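Local coordinates for putative pore-forming toxin (Bacteroides vulgatus ATCC 8482, PDB 3KOG), which is of unknown function but may be a pore-forming toxin that acts on membranes, at residues F117-T129 / I227-H240. Numbering follows the deposited sequence.
Sequences FKNNTSDYWYYIT and IPGHGHAPSHGHGH
Two backbone hydrogen bonds tie Asp-123 and Trp-125 to His-238 and Gly-239, close to the last modelled residue of the chain. His-238 N gives its hydrogen to Asp-123 O (2.7 Å). Trp-125 N donates to Gly-239 O (3.0 Å). The type II' turn from His-236 to Gly-239 presents both groups. The Asp-123 carboxylate lies flat over one face of the His-238 imidazole, OD1 3.4 Å from CD2, and would probably favour a protonated ring. At the edge of that imidazole, ND1 makes a weak bond to Tyr-124 OH, while its edge is turned to the tyrosine face in an offset edge-to-face pair.

Trp-125 is sandwiched. Its chi1 of 70° puts CG between the backbone N and the carbonyl carbon, which swings the indole toward His-236 and His-240. His-240 stacks on the six-membered ring, centroids 4.1 Å apart, its CA over the five-membered ring; across the opposite face His-236 brings its edge, planes at 86°. Tyr-127 completes this aromatic cluster, and a water links its N to His-240 NE2.

Further along, Ile-227 CD1 packs against Thr-121 CG2 (3.8 Å), and His-230 CE1 lies beside Thr-121 O while its NE2 bonds His-178. Asn-120 shapes the connecting loop: OD1 accepts from Ser-122 N, an Asx turn, and also from Ser-122 OG, and ND2 reaches Tyr-124 O and Leu-176 O.

The C-terminal tail leaving strand 207-225 thus wraps the loop between strands 98-120 and 126-143 at one end of the elongated molecule, beside strands 179-198 and 162-175.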
loop_
_atom_site.group_PDB
_atom_site.type_symbol
_atom_site.label_atom_id
_atom_site.label_comp_id
_atom_site.label_asym_id
_atom_site.label_seq_id
_atom_site.Cartn_x
_atom_site.Cartn_y
_atom_site.Cartn_z
ATOM N N PHE A 117 11.287 13.452 20.024
ATOM C CA PHE A 117 10.073 14.270 20.271
ATOM C C PHE A 117 10.355 15.756 20.258
ATOM O O PHE A 117 11.297 16.209 20.901
ATOM C CB PHE A 117 9.485 13.996 21.671
ATOM C CG PHE A 117 9.185 12.546 21.959
ATOM C CD1 PHE A 117 8.020 11.955 21.498
ATOM C CD2 PHE A 117 10.036 11.797 22.755
ATOM C CE1 PHE A 117 7.722 10.608 21.784
ATOM C CE2 PHE A 117 9.750 10.443 23.046
ATOM C CZ PHE A 117 8.586 9.861 22.569
ATOM N N LYS A 118 9.524 16.507 19.558
ATOM C CA LYS A 118 9.499 17.961 19.628
ATOM C C LYS A 118 8.340 18.280 20.543
ATOM O O LYS A 118 7.187 17.896 20.248
ATOM C CB LYS A 118 9.212 18.591 18.265
ATOM C CG LYS A 118 10.425 19.154 17.538
ATOM C CD LYS A 118 10.112 19.342 16.044
ATOM N N ASN A 119 8.612 18.956 21.656
ATOM C CA ASN A 119 7.525 19.417 22.479
ATOM C C ASN A 119 7.078 20.753 21.936
ATOM O O ASN A 119 7.913 21.635 21.740
ATOM C CB ASN A 119 7.933 19.576 23.937
ATOM C CG ASN A 119 7.967 18.263 24.697
ATOM O OD1 ASN A 119 7.346 17.270 24.329
ATOM N ND2 ASN A 119 8.687 18.267 25.791
ATOM N N ASN A 120 5.776 20.917 21.736
ATOM C CA ASN A 120 5.180 22.212 21.471
ATOM C C ASN A 120 4.312 22.641 22.646
ATOM O O ASN A 120 3.116 22.345 22.698
ATOM C CB ASN A 120 4.354 22.141 20.196
ATOM C CG ASN A 120 3.772 23.466 19.809
ATOM O OD1 ASN A 120 4.158 24.520 20.352
ATOM N ND2 ASN A 120 2.850 23.433 18.843
ATOM N N THR A 121 4.930 23.340 23.597
ATOM C CA THR A 121 4.216 23.837 24.773
ATOM C C THR A 121 3.375 25.104 24.485
ATOM O O THR A 121 2.659 25.574 25.366
ATOM C CB THR A 121 5.203 24.123 25.918
ATOM O OG1 THR A 121 6.231 24.984 25.427
ATOM C CG2 THR A 121 5.856 22.831 26.420
ATOM N N SER A 122 3.432 25.626 23.259
ATOM C CA SER A 122 2.701 26.836 22.905
ATOM C C SER A 122 1.229 26.574 22.595
ATOM O O SER A 122 0.775 25.419 22.438
ATOM C CB SER A 122 3.343 27.517 21.686
ATOM O OG SER A 122 2.747 27.090 20.471
ATOM N N ASP A 123 0.499 27.677 22.439
ATOM C CA ASP A 123 -0.938 27.631 22.186
ATOM C C ASP A 123 -1.245 27.654 20.681
ATOM O O ASP A 123 -2.394 27.897 20.296
ATOM C CB ASP A 123 -1.648 28.794 22.942
ATOM C CG ASP A 123 -2.886 28.321 23.720
ATOM O OD1 ASP A 123 -3.781 27.686 23.100
ATOM O OD2 ASP A 123 -2.952 28.566 24.956
ATOM N N TYR A 124 -0.241 27.373 19.835
ATOM C CA TYR A 124 -0.392 27.450 18.378
ATOM C C TYR A 124 0.104 26.171 17.661
ATOM O O TYR A 124 1.171 25.630 17.974
ATOM C CB TYR A 124 0.285 28.731 17.832
ATOM C CG TYR A 124 -0.286 30.002 18.494
ATOM C CD1 TYR A 124 0.164 30.420 19.750
ATOM C CD2 TYR A 124 -1.310 30.747 17.893
ATOM C CE1 TYR A 124 -0.375 31.530 20.389
ATOM C CE2 TYR A 124 -1.851 31.881 18.528
ATOM C CZ TYR A 124 -1.377 32.259 19.777
ATOM O OH TYR A 124 -1.894 33.366 20.440
ATOM N N TRP A 125 -0.693 25.680 16.723
ATOM C CA TRP A 125 -0.264 24.563 15.891
ATOM C C TRP A 125 0.435 25.079 14.653
ATOM O O TRP A 125 0.291 26.235 14.277
ATOM C CB TRP A 125 -1.426 23.644 15.500
ATOM C CG TRP A 125 -2.407 24.237 14.535
ATOM C CD1 TRP A 125 -3.502 24.990 14.845
ATOM C CD2 TRP A 125 -2.394 24.115 13.111
ATOM N NE1 TRP A 125 -4.174 25.342 13.696
ATOM C CE2 TRP A 125 -3.513 24.816 12.620
ATOM C CE3 TRP A 125 -1.543 23.491 12.201
ATOM C CZ2 TRP A 125 -3.797 24.907 11.267
ATOM C CZ3 TRP A 125 -1.840 23.574 10.853
ATOM C CH2 TRP A 125 -2.957 24.269 10.405
ATOM N N TYR A 126 1.180 24.200 14.012
ATOM C CA TYR A 126 1.882 24.548 12.820
ATOM C C TYR A 126 2.219 23.309 12.000
ATOM O O TYR A 126 2.046 22.172 12.462
ATOM C CB TYR A 126 3.124 25.397 13.176
ATOM C CG TYR A 126 4.117 24.694 14.040
ATOM C CD1 TYR A 126 5.094 23.900 13.465
ATOM C CD2 TYR A 126 4.082 24.813 15.436
ATOM C CE1 TYR A 126 6.017 23.219 14.239
ATOM C CE2 TYR A 126 5.017 24.132 16.240
ATOM C CZ TYR A 126 5.985 23.338 15.620
ATOM O OH TYR A 126 6.929 22.644 16.332
ATOM N N TYR A 127 2.637 23.548 10.755
ATOM C CA TYR A 127 3.088 22.504 9.861
ATOM C C TYR A 127 4.593 22.270 9.987
ATOM O O TYR A 127 5.367 23.209 10.125
ATOM C CB TYR A 127 2.780 22.864 8.405
ATOM C CG TYR A 127 1.310 22.822 8.055
ATOM C CD1 TYR A 127 0.599 21.623 8.114
ATOM C CD2 TYR A 127 0.631 23.975 7.650
ATOM C CE1 TYR A 127 -0.735 21.564 7.797
ATOM C CE2 TYR A 127 -0.714 23.926 7.318
ATOM C CZ TYR A 127 -1.386 22.711 7.393
ATOM O OH TYR A 127 -2.717 22.655 7.070
ATOM N N ILE A 128 5.003 21.014 9.892
ATOM C CA ILE A 128 6.413 20.658 9.894
ATOM C C ILE A 128 6.667 19.817 8.646
ATOM O O ILE A 128 5.726 19.340 7.997
ATOM C CB ILE A 128 6.835 19.950 11.252
ATOM C CG1 ILE A 128 8.347 20.032 11.494
ATOM C CG2 ILE A 128 6.401 18.499 11.326
ATOM C CD1 ILE A 128 8.776 19.669 12.933
ATOM N N THR A 129 7.942 19.723 8.261
ATOM C CA THR A 129 8.359 18.898 7.143
ATOM C C THR A 129 8.870 17.589 7.685
ATOM O O THR A 129 9.664 17.547 8.656
ATOM C CB THR A 129 9.469 19.557 6.273
ATOM O OG1 THR A 129 8.887 20.602 5.488
ATOM C CG2 THR A 129 10.147 18.522 5.327
ATOM N N ILE A 227 2.046 15.962 26.659
ATOM C CA ILE A 227 3.310 16.337 27.311
ATOM C C ILE A 227 3.168 16.078 28.811
ATOM O O ILE A 227 2.387 16.776 29.506
ATOM C CB ILE A 227 3.672 17.805 27.110
ATOM C CG1 ILE A 227 3.835 18.143 25.627
ATOM C CG2 ILE A 227 4.966 18.146 27.878
ATOM C CD1 ILE A 227 4.097 19.603 25.392
ATOM N N PRO A 228 3.899 15.083 29.328
ATOM C CA PRO A 228 3.606 14.693 30.718
ATOM C C PRO A 228 3.866 15.840 31.662
ATOM O O PRO A 228 4.899 16.476 31.587
ATOM C CB PRO A 228 4.530 13.489 30.950
ATOM C CG PRO A 228 4.797 12.959 29.545
ATOM C CD PRO A 228 4.932 14.217 28.736
ATOM N N GLY A 229 2.864 16.162 32.475
ATOM C CA GLY A 229 2.927 17.271 33.418
ATOM C C GLY A 229 2.365 18.590 32.920
ATOM O O GLY A 229 2.061 19.436 33.741
ATOM N N HIS A 230 2.233 18.770 31.601
ATOM C CA HIS A 230 1.635 19.979 30.964
ATOM C C HIS A 230 0.127 20.029 31.247
ATOM O O HIS A 230 -0.516 18.981 31.378
ATOM C CB HIS A 230 1.886 19.932 29.444
ATOM C CG HIS A 230 1.699 21.240 28.722
ATOM N ND1 HIS A 230 2.441 22.367 29.013
ATOM C CD2 HIS A 230 0.912 21.575 27.669
ATOM C CE1 HIS A 230 2.092 23.349 28.199
ATOM N NE2 HIS A 230 1.180 22.890 27.360
ATOM N N GLY A 231 -0.429 21.245 31.346
ATOM C CA GLY A 231 -1.803 21.450 31.813
ATOM C C GLY A 231 -2.879 21.397 30.728
ATOM O O GLY A 231 -4.059 21.590 31.033
ATOM N N HIS A 232 -2.471 21.144 29.476
ATOM C CA HIS A 232 -3.394 20.991 28.351
ATOM C C HIS A 232 -3.085 19.713 27.606
ATOM O O HIS A 232 -1.943 19.264 27.607
ATOM C CB HIS A 232 -3.252 22.147 27.354
ATOM C CG HIS A 232 -3.803 23.436 27.856
ATOM N ND1 HIS A 232 -5.151 23.624 28.083
ATOM C CD2 HIS A 232 -3.186 24.589 28.213
ATOM C CE1 HIS A 232 -5.334 24.842 28.574
ATOM N NE2 HIS A 232 -4.158 25.448 28.655
ATOM N N ALA A 233 -4.106 19.153 26.967
ATOM C CA ALA A 233 -3.942 18.065 26.029
ATOM C C ALA A 233 -3.690 18.677 24.624
ATOM O O ALA A 233 -3.864 19.879 24.431
ATOM C CB ALA A 233 -5.179 17.132 26.046
ATOM N N PRO A 234 -3.250 17.857 23.664
ATOM C CA PRO A 234 -2.971 18.417 22.358
ATOM C C PRO A 234 -4.239 18.896 21.667
ATOM O O PRO A 234 -5.277 18.205 21.722
ATOM C CB PRO A 234 -2.365 17.247 21.591
ATOM C CG PRO A 234 -1.785 16.347 22.638
ATOM C CD PRO A 234 -2.721 16.485 23.810
ATOM N N SER A 235 -4.141 20.063 21.033
ATOM C CA SER A 235 -5.250 20.638 20.249
ATOM C C SER A 235 -4.728 21.680 19.256
ATOM O O SER A 235 -3.527 21.957 19.196
ATOM C CB SER A 235 -6.275 21.308 21.174
ATOM O OG SER A 235 -5.737 22.473 21.790
ATOM N N HIS A 236 -5.655 22.280 18.502
ATOM C CA HIS A 236 -5.324 23.381 17.593
ATOM C C HIS A 236 -5.139 24.703 18.317
ATOM O O HIS A 236 -4.744 25.681 17.696
ATOM C CB HIS A 236 -6.379 23.515 16.493
ATOM C CG HIS A 236 -6.554 22.271 15.687
ATOM N ND1 HIS A 236 -7.332 21.215 16.117
ATOM C CD2 HIS A 236 -6.034 21.899 14.492
ATOM C CE1 HIS A 236 -7.286 20.251 15.213
ATOM N NE2 HIS A 236 -6.508 20.641 14.218
ATOM N N GLY A 237 -5.398 24.743 19.623
ATOM C CA GLY A 237 -5.045 25.902 20.429
ATOM C C GLY A 237 -5.755 27.163 19.954
ATOM O O GLY A 237 -6.908 27.095 19.535
ATOM N N HIS A 238 -5.058 28.300 20.007
ATOM C CA HIS A 238 -5.574 29.555 19.438
ATOM C C HIS A 238 -5.495 29.624 17.905
ATOM O O HIS A 238 -6.077 30.530 17.321
ATOM C CB HIS A 238 -4.865 30.777 20.039
ATOM C CG HIS A 238 -4.994 30.883 21.526
ATOM N ND1 HIS A 238 -4.155 31.669 22.289
ATOM C CD2 HIS A 238 -5.836 30.272 22.395
ATOM C CE1 HIS A 238 -4.488 31.552 23.566
ATOM N NE2 HIS A 238 -5.497 30.703 23.659
ATOM N N GLY A 239 -4.795 28.689 17.253
ATOM C CA GLY A 239 -4.780 28.604 15.781
ATOM C C GLY A 239 -3.391 28.380 15.197
ATOM O O GLY A 239 -2.459 27.987 15.913
ATOM N N HIS A 240 -3.246 28.670 13.904
ATOM C CA HIS A 240 -2.070 28.252 13.127
ATOM C C HIS A 240 -0.758 28.860 13.643
ATOM O O HIS A 240 -0.588 30.064 13.724
ATOM C CB HIS A 240 -2.277 28.599 11.661
ATOM C CG HIS A 240 -1.382 27.858 10.717
ATOM N ND1 HIS A 240 -1.732 27.628 9.406
ATOM C CD2 HIS A 240 -0.158 27.304 10.883
ATOM C CE1 HIS A 240 -0.765 26.959 8.804
ATOM N NE2 HIS A 240 0.201 26.749 9.679
HETATM O O HOH W 1 3.213 26.336 9.770
#